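Local coordinates for protein Succinylglutamatedesuccinylase/aspartoacylase (Rhodobacter sphaeroides 2.4.1, PDB 3CDX) that binds a metal ion, calcium in this crystal, and probably hydrolyses carbon-nitrogen bonds of linear amides, as its desuccinylase/aspartoacylase relatives do, at residues 154-159 with 218-223; 276-281 with 320-325; 183-188 with 226-231. All blocks are in the same frame, centred on the assembly; numbering follows the deposited sequence.

Contact 1. Residues 154-159 with 218-223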
ATOM      1  N   SER A 154      -2.303 -12.740 -17.821  1.00 26.06           N
ATOM      2  CA  SER A 154      -1.846 -11.939 -18.967  1.00 27.51           C
ATOM      3  C   SER A 154      -2.571 -12.198 -20.322  1.00 27.79           C
ATOM      4  O   SER A 154      -2.836 -11.266 -21.106  1.00 27.96           O
ATOM      5  CB  SER A 154      -0.325 -12.129 -19.154  1.00 27.57           C
ATOM      6  OG  SER A 154       0.407 -11.642 -18.032  1.00 29.02           O
ATOM      7  N   TYR A 155      -2.881 -13.452 -20.579  1.00 27.35           N
ATOM      8  CA  TYR A 155      -3.421 -13.897 -21.849  1.00 28.01           C
ATOM      9  C   TYR A 155      -4.177 -15.186 -21.615  1.00 26.38           C
ATOM     10  O   TYR A 155      -4.146 -15.746 -20.534  1.00 25.05           O
ATOM     11  CB  TYR A 155      -2.275 -14.267 -22.827  1.00 30.56           C
ATOM     12  CG  TYR A 155      -1.418 -13.105 -23.109  1.00 31.96           C
ATOM     13  CD1 TYR A 155      -1.929 -12.042 -23.834  1.00 35.62           C
ATOM     14  CD2 TYR A 155      -0.116 -13.045 -22.637  1.00 32.08           C
ATOM     15  CE1 TYR A 155      -1.186 -10.920 -24.081  1.00 37.61           C
ATOM     16  CE2 TYR A 155       0.666 -11.926 -22.877  1.00 38.22           C
ATOM     17  CZ  TYR A 155       0.108 -10.848 -23.600  1.00 37.91           C
ATOM     18  OH  TYR A 155       0.827  -9.704 -23.877  1.00 39.93           O
ATOM     19  N   ASP A 156      -4.862 -15.642 -22.646  1.00 24.79           N
ATOM     20  CA  ASP A 156      -5.124 -17.049 -22.733  1.00 24.70           C
ATOM     21  C   ASP A 156      -4.092 -17.621 -23.695  1.00 24.47           C
ATOM     22  O   ASP A 156      -3.480 -16.891 -24.500  1.00 24.99           O
ATOM     23  CB  ASP A 156      -6.546 -17.352 -23.211  1.00 24.72           C
ATOM     24  CG  ASP A 156      -7.008 -18.750 -22.794  1.00 24.39           C
ATOM     25  OD1 ASP A 156      -6.301 -19.397 -21.980  1.00 26.35           O
ATOM     26  OD2 ASP A 156      -8.083 -19.205 -23.269  1.00 25.91           O
ATOM     27  N   SER A 157      -3.890 -18.922 -23.614  1.00 25.18           N
ATOM     28  CA  SER A 157      -3.002 -19.583 -24.533  1.00 24.75           C
ATOM     29  C   SER A 157      -3.674 -20.879 -24.951  1.00 25.76           C
ATOM     30  O   SER A 157      -4.407 -21.498 -24.169  1.00 26.00           O
ATOM     31  CB  SER A 157      -1.629 -19.808 -23.882  1.00 23.77           C
ATOM     32  OG  SER A 157      -1.739 -20.674 -22.752  1.00 23.95           O
ATOM     33  N   THR A 158      -3.489 -21.264 -26.210  1.00 25.38           N
ATOM     34  CA  THR A 158      -4.001 -22.560 -26.632  1.00 25.71           C
ATOM     35  C   THR A 158      -3.083 -23.663 -26.101  1.00 25.87           C
ATOM     36  O   THR A 158      -1.847 -23.513 -26.148  1.00 25.86           O
ATOM     37  CB  THR A 158      -4.233 -22.634 -28.175  1.00 24.48           C
ATOM     38  OG1 THR A 158      -4.904 -23.857 -28.482  1.00 28.10           O
ATOM     39  CG2 THR A 158      -2.960 -22.559 -28.931  1.00 23.80           C
ATOM     40  N   PRO A 159      -3.669 -24.735 -25.518  1.00 26.10           N
ATOM     41  CA  PRO A 159      -2.783 -25.760 -24.934  1.00 26.07           C
ATOM     42  C   PRO A 159      -1.675 -26.291 -25.866  1.00 26.77           C
ATOM     43  O   PRO A 159      -1.935 -26.814 -26.961  1.00 26.83           O
ATOM     44  CB  PRO A 159      -3.733 -26.853 -24.467  1.00 26.45           C
ATOM     45  CG  PRO A 159      -5.153 -26.111 -24.320  1.00 26.48           C
ATOM     46  CD  PRO A 159      -5.113 -25.014 -25.321  1.00 25.84           C
ATOM     47  N   TRP A 218      -6.225 -16.674 -18.653  1.00 24.12           N
ATOM     48  CA  TRP A 218      -7.464 -15.943 -18.354  1.00 23.98           C
ATOM     49  C   TRP A 218      -7.828 -15.952 -16.839  1.00 24.97           C
ATOM     50  O   TRP A 218      -9.027 -15.881 -16.464  1.00 25.06           O
ATOM     51  CB  TRP A 218      -8.622 -16.491 -19.192  1.00 24.51           C
ATOM     52  CG  TRP A 218      -8.793 -15.839 -20.552  1.00 24.75           C
ATOM     53  CD1 TRP A 218      -8.112 -14.754 -21.050  1.00 24.40           C
ATOM     54  CD2 TRP A 218      -9.743 -16.212 -21.551  1.00 23.76           C
ATOM     55  NE1 TRP A 218      -8.589 -14.429 -22.306  1.00 22.27           N
ATOM     56  CE2 TRP A 218      -9.590 -15.305 -22.637  1.00 26.32           C
ATOM     57  CE3 TRP A 218     -10.715 -17.218 -21.637  1.00 23.53           C
ATOM     58  CZ2 TRP A 218     -10.378 -15.374 -23.792  1.00 26.15           C
ATOM     59  CZ3 TRP A 218     -11.503 -17.286 -22.794  1.00 25.09           C
ATOM     60  CH2 TRP A 218     -11.332 -16.373 -23.848  1.00 27.40           C
ATOM     61  N   GLY A 219      -6.811 -16.072 -15.988  1.00 24.41           N
ATOM     62  CA  GLY A 219      -7.017 -16.057 -14.532  1.00 24.58           C
ATOM     63  C   GLY A 219      -7.707 -17.307 -13.989  1.00 24.71           C
ATOM     64  O   GLY A 219      -7.936 -17.405 -12.775  1.00 24.55           O
ATOM     65  N   ARG A 220      -8.026 -18.255 -14.892  1.00 23.69           N
ATOM     66  CA  ARG A 220      -8.880 -19.393 -14.579  1.00 23.95           C
ATOM     67  C   ARG A 220      -8.184 -20.745 -14.775  1.00 24.15           C
ATOM     68  O   ARG A 220      -7.044 -20.800 -15.275  1.00 23.32           O
ATOM     69  CB  ARG A 220     -10.185 -19.314 -15.411  1.00 24.38           C
ATOM     70  CG  ARG A 220     -10.026 -19.257 -16.974  1.00 23.69           C
ATOM     71  CD  ARG A 220      -9.816 -20.634 -17.594  1.00 24.08           C
ATOM     72  NE  ARG A 220     -10.147 -20.744 -19.036  1.00 24.55           N
ATOM     73  CZ  ARG A 220      -9.266 -20.582 -20.036  1.00 26.31           C
ATOM     74  NH1 ARG A 220      -7.958 -20.252 -19.797  1.00 20.13           N
ATOM     75  NH2 ARG A 220      -9.687 -20.703 -21.287  1.00 21.83           N
ATOM     76  N   VAL A 221      -8.895 -21.830 -14.420  1.00 24.25           N
ATOM     77  CA  VAL A 221      -8.425 -23.189 -14.610  1.00 23.80           C
ATOM     78  C   VAL A 221      -9.041 -23.743 -15.912  1.00 25.52           C
ATOM     79  O   VAL A 221     -10.280 -23.750 -16.087  1.00 24.68           O
ATOM     80  CB  VAL A 221      -8.778 -24.113 -13.422  1.00 24.25           C
ATOM     81  CG1 VAL A 221      -8.366 -25.569 -13.715  1.00 24.20           C
ATOM     82  CG2 VAL A 221      -8.073 -23.668 -12.139  1.00 21.84           C
ATOM     83  N   ASN A 222      -8.167 -24.170 -16.829  1.00 25.50           N
ATOM     84  CA  ASN A 222      -8.589 -24.624 -18.171  1.00 26.29           C
ATOM     85  C   ASN A 222      -8.730 -26.152 -18.086  1.00 26.21           C
ATOM     86  O   ASN A 222      -7.752 -26.864 -17.821  1.00 25.04           O
ATOM     87  CB  ASN A 222      -7.542 -24.185 -19.226  1.00 26.02           C
ATOM     88  CG  ASN A 222      -7.930 -24.556 -20.663  1.00 27.06           C
ATOM     89  OD1 ASN A 222      -8.320 -25.670 -20.918  1.00 25.00           O
ATOM     90  ND2 ASN A 222      -7.812 -23.598 -21.605  1.00 27.31           N
ATOM     91  N   ILE A 223      -9.959 -26.634 -18.249  1.00 26.91           N
ATOM     92  CA  ILE A 223     -10.258 -28.060 -18.097  1.00 26.94           C
ATOM     93  C   ILE A 223      -9.438 -28.923 -19.078  1.00 27.05           C
ATOM     94  O   ILE A 223      -8.917 -29.981 -18.701  1.00 27.60           O
ATOM     95  CB  ILE A 223     -11.778 -28.306 -18.257  1.00 27.36           C
ATOM     96  CG1 ILE A 223     -12.552 -27.703 -17.061  1.00 27.37           C
ATOM     97  CG2 ILE A 223     -12.086 -29.781 -18.423  1.00 26.38           C
ATOM     98  CD1 ILE A 223     -14.096 -27.695 -17.249  1.00 26.93           C
TER

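Contact 2. Residues 276-281 with 320-325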
ATOM      1  N   GLY A 276      -6.324   1.199 -23.796  1.00 28.52           N
ATOM      2  CA  GLY A 276      -7.769   1.291 -23.840  1.00 27.54           C
ATOM      3  C   GLY A 276      -8.407  -0.074 -23.709  1.00 27.26           C
ATOM      4  O   GLY A 276      -7.766  -1.008 -23.260  1.00 27.73           O
ATOM      5  N   LEU A 277      -9.662  -0.180 -24.127  1.00 27.02           N
ATOM      6  CA  LEU A 277     -10.455  -1.394 -23.988  1.00 26.62           C
ATOM      7  C   LEU A 277     -10.410  -2.181 -25.302  1.00 26.75           C
ATOM      8  O   LEU A 277     -11.047  -1.814 -26.312  1.00 26.19           O
ATOM      9  CB  LEU A 277     -11.903  -1.042 -23.562  1.00 26.39           C
ATOM     10  CG  LEU A 277     -12.970  -2.170 -23.521  1.00 27.57           C
ATOM     11  CD1 LEU A 277     -12.440  -3.472 -22.951  1.00 23.76           C
ATOM     12  CD2 LEU A 277     -14.222  -1.737 -22.737  1.00 26.63           C
ATOM     13  N   PHE A 278      -9.654  -3.264 -25.276  1.00 27.17           N
ATOM     14  CA  PHE A 278      -9.468  -4.060 -26.466  1.00 27.35           C
ATOM     15  C   PHE A 278     -10.493  -5.166 -26.662  1.00 27.66           C
ATOM     16  O   PHE A 278     -10.615  -6.070 -25.836  1.00 28.08           O
ATOM     17  CB  PHE A 278      -8.051  -4.624 -26.547  1.00 27.73           C
ATOM     18  CG  PHE A 278      -7.836  -5.516 -27.738  1.00 27.73           C
ATOM     19  CD1 PHE A 278      -7.635  -4.963 -28.995  1.00 28.68           C
ATOM     20  CD2 PHE A 278      -7.867  -6.905 -27.599  1.00 29.01           C
ATOM     21  CE1 PHE A 278      -7.463  -5.786 -30.125  1.00 28.95           C
ATOM     22  CE2 PHE A 278      -7.689  -7.743 -28.709  1.00 28.47           C
ATOM     23  CZ  PHE A 278      -7.491  -7.177 -29.976  1.00 28.94           C
ATOM     24  N   GLU A 279     -11.185  -5.094 -27.804  1.00 27.40           N
ATOM     25  CA  GLU A 279     -12.197  -6.058 -28.231  1.00 26.92           C
ATOM     26  C   GLU A 279     -11.579  -6.945 -29.327  1.00 27.26           C
ATOM     27  O   GLU A 279     -11.280  -6.433 -30.440  1.00 27.14           O
ATOM     28  CB  GLU A 279     -13.423  -5.325 -28.815  1.00 26.42           C
ATOM     29  CG  GLU A 279     -14.483  -6.282 -29.375  1.00 27.80           C
ATOM     30  CD  GLU A 279     -15.488  -5.597 -30.273  1.00 26.48           C
ATOM     31  OE1 GLU A 279     -15.552  -4.374 -30.278  1.00 29.78           O
ATOM     32  OE2 GLU A 279     -16.244  -6.286 -30.941  1.00 25.42           O
ATOM     33  N   PRO A 280     -11.371  -8.246 -29.031  1.00 26.32           N
ATOM     34  CA  PRO A 280     -10.782  -9.118 -30.033  1.00 26.45           C
ATOM     35  C   PRO A 280     -11.812  -9.634 -31.046  1.00 27.48           C
ATOM     36  O   PRO A 280     -13.025  -9.613 -30.784  1.00 26.66           O
ATOM     37  CB  PRO A 280     -10.267 -10.289 -29.207  1.00 26.69           C
ATOM     38  CG  PRO A 280     -11.258 -10.378 -28.033  1.00 26.66           C
ATOM     39  CD  PRO A 280     -11.629  -8.949 -27.746  1.00 26.01           C
ATOM     40  N   THR A 281     -11.312 -10.086 -32.195  1.00 27.19           N
ATOM     41  CA  THR A 281     -12.111 -10.773 -33.187  1.00 26.54           C
ATOM     42  C   THR A 281     -11.969 -12.276 -33.117  1.00 26.68           C
ATOM     43  O   THR A 281     -12.831 -12.975 -33.627  1.00 27.54           O
ATOM     44  CB  THR A 281     -11.758 -10.318 -34.654  1.00 26.99           C
ATOM     45  OG1 THR A 281     -10.368 -10.496 -34.896  1.00 27.56           O
ATOM     46  CG2 THR A 281     -12.088  -8.889 -34.859  1.00 26.39           C
ATOM     47  N   PHE A 320      -1.304 -17.085 -28.292  1.00 27.39           N
ATOM     48  CA  PHE A 320      -1.707 -16.240 -27.155  1.00 28.14           C
ATOM     49  C   PHE A 320      -2.738 -15.235 -27.609  1.00 27.22           C
ATOM     50  O   PHE A 320      -2.545 -14.547 -28.617  1.00 27.13           O
ATOM     51  CB  PHE A 320      -0.529 -15.450 -26.562  1.00 28.33           C
ATOM     52  CG  PHE A 320       0.342 -16.236 -25.623  1.00 32.41           C
ATOM     53  CD1 PHE A 320       0.581 -17.583 -25.818  1.00 35.02           C
ATOM     54  CD2 PHE A 320       0.952 -15.601 -24.516  1.00 36.71           C
ATOM     55  CE1 PHE A 320       1.393 -18.315 -24.917  1.00 36.15           C
ATOM     56  CE2 PHE A 320       1.754 -16.336 -23.612  1.00 36.48           C
ATOM     57  CZ  PHE A 320       1.978 -17.687 -23.834  1.00 32.61           C
ATOM     58  N   GLY A 321      -3.809 -15.117 -26.830  1.00 27.49           N
ATOM     59  CA  GLY A 321      -4.883 -14.169 -27.112  1.00 28.18           C
ATOM     60  C   GLY A 321      -5.080 -13.235 -25.949  1.00 28.99           C
ATOM     61  O   GLY A 321      -4.780 -13.602 -24.792  1.00 30.21           O
ATOM     62  N   ALA A 322      -5.598 -12.051 -26.255  1.00 28.74           N
ATOM     63  CA  ALA A 322      -5.839 -10.984 -25.272  1.00 29.59           C
ATOM     64  C   ALA A 322      -6.367 -11.515 -23.924  1.00 28.75           C
ATOM     65  O   ALA A 322      -7.263 -12.356 -23.895  1.00 29.09           O
ATOM     66  CB  ALA A 322      -6.794  -9.969 -25.839  1.00 29.39           C
ATOM     67  N   GLY A 323      -5.785 -11.023 -22.831  1.00 28.54           N
ATOM     68  CA  GLY A 323      -6.197 -11.368 -21.461  1.00 27.22           C
ATOM     69  C   GLY A 323      -7.145 -10.314 -20.924  1.00 27.87           C
ATOM     70  O   GLY A 323      -8.360 -10.394 -21.182  1.00 28.99           O
ATOM     71  N   PRO A 324      -6.610  -9.319 -20.179  1.00 27.84           N
ATOM     72  CA  PRO A 324      -7.418  -8.192 -19.635  1.00 27.90           C
ATOM     73  C   PRO A 324      -8.179  -7.443 -20.725  1.00 27.64           C
ATOM     74  O   PRO A 324      -7.632  -7.213 -21.798  1.00 26.38           O
ATOM     75  CB  PRO A 324      -6.380  -7.218 -19.037  1.00 27.63           C
ATOM     76  CG  PRO A 324      -5.086  -7.901 -19.063  1.00 28.82           C
ATOM     77  CD  PRO A 324      -5.170  -9.208 -19.840  1.00 27.74           C
ATOM     78  N   GLY A 325      -9.419  -7.045 -20.441  1.00 27.19           N
ATOM     79  CA  GLY A 325     -10.113  -6.107 -21.319  1.00 26.70           C
ATOM     80  C   GLY A 325      -9.353  -4.805 -21.496  1.00 27.91           C
ATOM     81  O   GLY A 325      -9.132  -4.340 -22.624  1.00 28.16           O
TER
HETATM   82  O   HOH W   1      -8.835  -7.613 -24.333  1.00 27.74           O

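Contact 3. Residues 183-188 with 226-231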
ATOM      1  N   GLY A 183       2.658 -34.637 -26.319  1.00 27.84           N
ATOM      2  CA  GLY A 183       1.400 -34.794 -27.074  1.00 28.20           C
ATOM      3  C   GLY A 183       0.333 -33.748 -26.840  1.00 28.62           C
ATOM      4  O   GLY A 183      -0.865 -34.083 -26.743  1.00 29.61           O
ATOM      5  N   ALA A 184       0.746 -32.481 -26.756  1.00 28.40           N
ATOM      6  CA  ALA A 184      -0.212 -31.375 -26.740  1.00 27.64           C
ATOM      7  C   ALA A 184      -0.596 -31.088 -28.200  1.00 27.77           C
ATOM      8  O   ALA A 184       0.153 -31.437 -29.114  1.00 28.42           O
ATOM      9  CB  ALA A 184       0.382 -30.149 -26.073  1.00 26.28           C
ATOM     10  N   PRO A 185      -1.753 -30.462 -28.436  1.00 28.16           N
ATOM     11  CA  PRO A 185      -2.096 -30.253 -29.860  1.00 28.43           C
ATOM     12  C   PRO A 185      -1.019 -29.535 -30.641  1.00 28.78           C
ATOM     13  O   PRO A 185      -0.844 -29.852 -31.818  1.00 29.10           O
ATOM     14  CB  PRO A 185      -3.372 -29.405 -29.808  1.00 28.36           C
ATOM     15  CG  PRO A 185      -3.938 -29.619 -28.470  1.00 28.55           C
ATOM     16  CD  PRO A 185      -2.818 -30.000 -27.523  1.00 27.38           C
ATOM     17  N   HIS A 186      -0.338 -28.558 -30.014  1.00 26.99           N
ATOM     18  CA  HIS A 186       0.728 -27.820 -30.670  1.00 26.36           C
ATOM     19  C   HIS A 186       1.989 -27.747 -29.835  1.00 26.46           C
ATOM     20  O   HIS A 186       1.926 -27.691 -28.619  1.00 25.30           O
ATOM     21  CB  HIS A 186       0.316 -26.401 -30.967  1.00 26.66           C
ATOM     22  CG  HIS A 186      -0.833 -26.296 -31.907  1.00 28.67           C
ATOM     23  ND1 HIS A 186      -2.128 -26.122 -31.476  1.00 28.62           N
ATOM     24  CD2 HIS A 186      -0.881 -26.362 -33.264  1.00 27.39           C
ATOM     25  CE1 HIS A 186      -2.927 -26.090 -32.533  1.00 32.41           C
ATOM     26  NE2 HIS A 186      -2.192 -26.227 -33.628  1.00 27.05           N
ATOM     27  N   ASN A 187       3.132 -27.766 -30.519  1.00 26.86           N
ATOM     28  CA  ASN A 187       4.422 -27.524 -29.911  1.00 27.24           C
ATOM     29  C   ASN A 187       4.950 -26.323 -30.596  1.00 28.49           C
ATOM     30  O   ASN A 187       4.963 -26.298 -31.834  1.00 30.10           O
ATOM     31  CB  ASN A 187       5.376 -28.698 -30.110  1.00 27.25           C
ATOM     32  CG  ASN A 187       6.756 -28.386 -29.610  1.00 26.01           C
ATOM     33  OD1 ASN A 187       6.925 -28.062 -28.442  1.00 25.23           O
ATOM     34  ND2 ASN A 187       7.760 -28.507 -30.475  1.00 26.44           N
ATOM     35  N   VAL A 188       5.331 -25.310 -29.816  1.00 28.22           N
ATOM     36  CA  VAL A 188       5.791 -24.040 -30.348  1.00 29.12           C
ATOM     37  C   VAL A 188       7.295 -23.796 -30.100  1.00 30.71           C
ATOM     38  O   VAL A 188       7.749 -23.759 -28.959  1.00 28.99           O
ATOM     39  CB  VAL A 188       4.959 -22.844 -29.765  1.00 29.35           C
ATOM     40  CG1 VAL A 188       5.248 -21.576 -30.513  1.00 27.62           C
ATOM     41  CG2 VAL A 188       3.455 -23.156 -29.814  1.00 26.29           C
ATOM     42  N   VAL A 226      -5.745 -28.943 -18.051  1.00 24.91           N
ATOM     43  CA  VAL A 226      -5.456 -29.883 -16.972  1.00 23.56           C
ATOM     44  C   VAL A 226      -5.344 -31.308 -17.562  1.00 24.59           C
ATOM     45  O   VAL A 226      -4.440 -32.054 -17.186  1.00 24.76           O
ATOM     46  CB  VAL A 226      -6.552 -29.837 -15.885  1.00 24.63           C
ATOM     47  CG1 VAL A 226      -6.419 -30.993 -14.905  1.00 24.03           C
ATOM     48  CG2 VAL A 226      -6.552 -28.462 -15.124  1.00 24.60           C
ATOM     49  N   ARG A 227      -6.252 -31.671 -18.475  1.00 24.16           N
ATOM     50  CA  ARG A 227      -6.253 -32.994 -19.093  1.00 25.17           C
ATOM     51  C   ARG A 227      -4.971 -33.200 -19.925  1.00 23.88           C
ATOM     52  O   ARG A 227      -4.331 -34.191 -19.798  1.00 23.74           O
ATOM     53  CB  ARG A 227      -7.494 -33.186 -19.990  1.00 24.84           C
ATOM     54  CG  ARG A 227      -7.624 -34.646 -20.584  1.00 28.23           C
ATOM     55  CD  ARG A 227      -8.834 -34.804 -21.553  1.00 27.35           C
ATOM     56  NE  ARG A 227      -8.697 -33.916 -22.717  1.00 32.90           N
ATOM     57  CZ  ARG A 227      -7.923 -34.171 -23.781  1.00 33.48           C
ATOM     58  NH1 ARG A 227      -7.203 -35.285 -23.850  1.00 33.28           N
ATOM     59  NH2 ARG A 227      -7.858 -33.312 -24.777  1.00 33.27           N
ATOM     60  N   ILE A 228      -4.612 -32.229 -20.750  1.00 24.38           N
ATOM     61  CA  ILE A 228      -3.438 -32.343 -21.621  0.50 24.63           C
ATOM     62  C   ILE A 228      -2.147 -32.375 -20.798  1.00 24.96           C
ATOM     63  O   ILE A 228      -1.233 -33.162 -21.079  1.00 26.32           O
ATOM     64  CB  ILE A 228      -3.464 -31.243 -22.710  0.50 24.45           C
ATOM     65  CG1 ILE A 228      -4.560 -31.558 -23.748  0.50 23.66           C
ATOM     66  CG2 ILE A 228      -2.073 -31.000 -23.346  0.50 24.37           C
ATOM     67  CD1 ILE A 228      -4.265 -32.741 -24.709  0.50 24.00           C
ATOM     68  N   GLY A 229      -2.092 -31.560 -19.751  1.00 24.93           N
ATOM     69  CA  GLY A 229      -0.956 -31.558 -18.844  1.00 23.40           C
ATOM     70  C   GLY A 229      -0.780 -32.830 -18.040  1.00 23.14           C
ATOM     71  O   GLY A 229       0.328 -33.343 -17.935  1.00 23.20           O
ATOM     72  N   LYS A 230      -1.850 -33.357 -17.464  1.00 23.53           N
ATOM     73  CA  LYS A 230      -1.780 -34.630 -16.744  1.00 23.12           C
ATOM     74  C   LYS A 230      -1.285 -35.776 -17.660  1.00 24.60           C
ATOM     75  O   LYS A 230      -0.359 -36.532 -17.304  1.00 25.04           O
ATOM     76  CB  LYS A 230      -3.152 -35.016 -16.200  1.00 24.01           C
ATOM     77  CG  LYS A 230      -3.631 -34.290 -14.911  1.00 25.01           C
ATOM     78  CD  LYS A 230      -4.964 -34.910 -14.376  1.00 23.42           C
ATOM     79  CE  LYS A 230      -5.229 -34.510 -12.927  1.00 23.64           C
ATOM     80  NZ  LYS A 230      -6.425 -35.151 -12.271  1.00 24.49           N
ATOM     81  N   ARG A 231      -1.910 -35.925 -18.828  1.00 25.02           N
ATOM     82  CA  ARG A 231      -1.445 -36.925 -19.815  1.00 25.56           C
ATOM     83  C   ARG A 231       0.011 -36.651 -20.274  1.00 25.85           C
ATOM     84  O   ARG A 231       0.785 -37.567 -20.442  1.00 25.92           O
ATOM     85  CB  ARG A 231      -2.408 -36.987 -21.006  1.00 24.95           C
ATOM     86  CG  ARG A 231      -2.141 -38.141 -22.000  1.00 25.76           C
ATOM     87  CD  ARG A 231      -3.039 -38.092 -23.211  1.00 24.84           C
ATOM     88  NE  ARG A 231      -2.650 -37.055 -24.152  1.00 29.24           N
ATOM     89  CZ  ARG A 231      -3.222 -36.881 -25.341  1.00 29.01           C
ATOM     90  NH1 ARG A 231      -4.191 -37.688 -25.737  1.00 32.93           N
ATOM     91  NH2 ARG A 231      -2.805 -35.932 -26.144  1.00 30.31           N
TER

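Contact 1. Residues 154-159 with 218-223
Asp156 and Arg220 form the charged centre of this contact, in the zinc-exopeptidase-like catalytic domain, where strand 155-157 meets the loop leading from strand 209-214 into helix 223-239. The salt bridge is end-on and two-pronged: Arg220 NH1 donates to Asp156 OD1 over 2.9 Å, and Arg220 NH2 reaches Asp156 OD2 at 3.0 Å. The pair is not flat, since carboxylate and guanidinium planes are turned 61° apart and both nitrogens come from above the carboxylate plane. Two bonds to separate oxygens fix the rotation of both groups. The guanidinium also has cover inside its own segment, with Asn222 CB over one face and Trp218 CE3 over the opposite one. Asn222 itself turns to the helix, its OD1 N-capping by accepting from Gly225 N.

One backbone bond joins the two segments, Trp218 N to Tyr155 O at 3.0 Å. Tyr155 lies about 9 Å, side chain to side chain, from the calcium ligand Glu66.

Outside the two segments, Trp218 NE1 is hydrogen-bonded to Ala322 O, and Trp218 and Arg220 make reciprocal cation-pi contacts with Arg220 and Trp218 of the second subunit, which places the salt bridge at a subunit interface.

The apolar part is a CH-pi contact. Chi1 of Asp156 (-158°) turns the carboxylate toward Arg220, while the strand backbone lays Asp156 CB over the indole, 3.5 Å from the centroid of the Trp218 five-membered ring.

Contact 2. Residues 276-281 with 320-325
Gly325 O accepts the backbone N-H of Phe278, N to O 2.9 Å, in the one direct hydrogen bond between the segments. It joins strand 276-280 to the chain just ahead of strand 326-327, its antiparallel neighbour at the border of a small four-stranded sheet. The donor is tilted 18° from the carbonyl plane, and the N-H...O angle is 155°. A weaker CA-H...O approach reaches the same oxygen, with Leu277 CA 3.5 Å from Gly325 O.

A water carries the link further: it sits 2.8 Å from both Phe278 O and Pro324 O and bridges them, tying the two carbonyls where the backbones do not bond directly. The water also lies at the edge of the Phe278 ring, in its plane.

Leu277 adds its CD1 methyl, 3.4 Å from Gly325 O, packed against the glycine backbone. Leu277 also packs on Gln70, and Pro280 on Val221, of the second subunit. Within its own chain Phe278 touches Ile297 and Val333, so its ring links the small sheet to strand 332-339.

Phe278 holds CG anti to the backbone N (chi1 177°), which carries the ring toward 320-325. There the Ala322 CB methyl meets the ring at its edge, near its plane, 3.7 Å from both Phe278 CD2 and Phe278 CE2.

Contact 3. Residues 183-188 with 226-231
Ala184 and Ile228 mark the closest backbone approach, their CA atoms 6.1 Å apart, where the turn after helix 169-182 passes helix 223-239 in the catalytic domain. Gly183 leaves helical geometry with a positive phi of 77°, a conformation that favours glycine, and the chain then runs through Ala184 and Pro185 into strand 186-189. The other segment is regular helix, with Ile228 and Arg231, three residues apart, both directed at the turn.

Arg231 supplies the polar link. Its NH2 donates to Gly183 O over a short 2.7 Å, bent to 136° at the hydrogen. The oxygen lies at the edge of the guanidinium and near its plane, while the nitrogen in turn lies in the carbonyl plane of Gly183. The side chain leaves the helix extended and bends only at chi3 (75°), which swings the guanidinium over to the carbonyl. Gly183 O is gripped a second time by Gln251 NE2, and Arg231 NH1 bonds to Ala250 O, so the arginine bridges the turn and the 250-251 loop.

Ile228, in one of its two modelled conformers, makes the apolar part with two branches. CG2 meets the Ala184 CB methyl at 3.8 Å, and CD1 comes within a looser 4.2 Å of the Pro185 ring carbon CD.

The wider setting is an alpha/beta packing of helices and strands. Ile228 also rests on Phe182 at the end of helix 169-182, Val226 and Lys230 touch helix 68-79, and beyond the turn strand 186-189 runs between strands 160-163 and 259-271.

How the contacts relate
Contacts 1 and 3 cross along the chain: 154-159, 183-188, 218-223 and 226-231 follow in turn, all within the catalytic domain, and helix 223-239 begins at the end of one and carries the other. Contact 2 comes later, with no helix between its segments. Contact 1 lies in the middle, its centre 13 Å from each of the others, which are 24 Å apart and do not touch. Strand 155-157, which contact 1 holds against the 218-223 loop, pairs antiparallel with 316-322 and so connects the catalytic part with the later beta region, while Pro159 packs on Pro185 toward contact 3. Contacts 1 and 2 both lie at the interface with the second subunit.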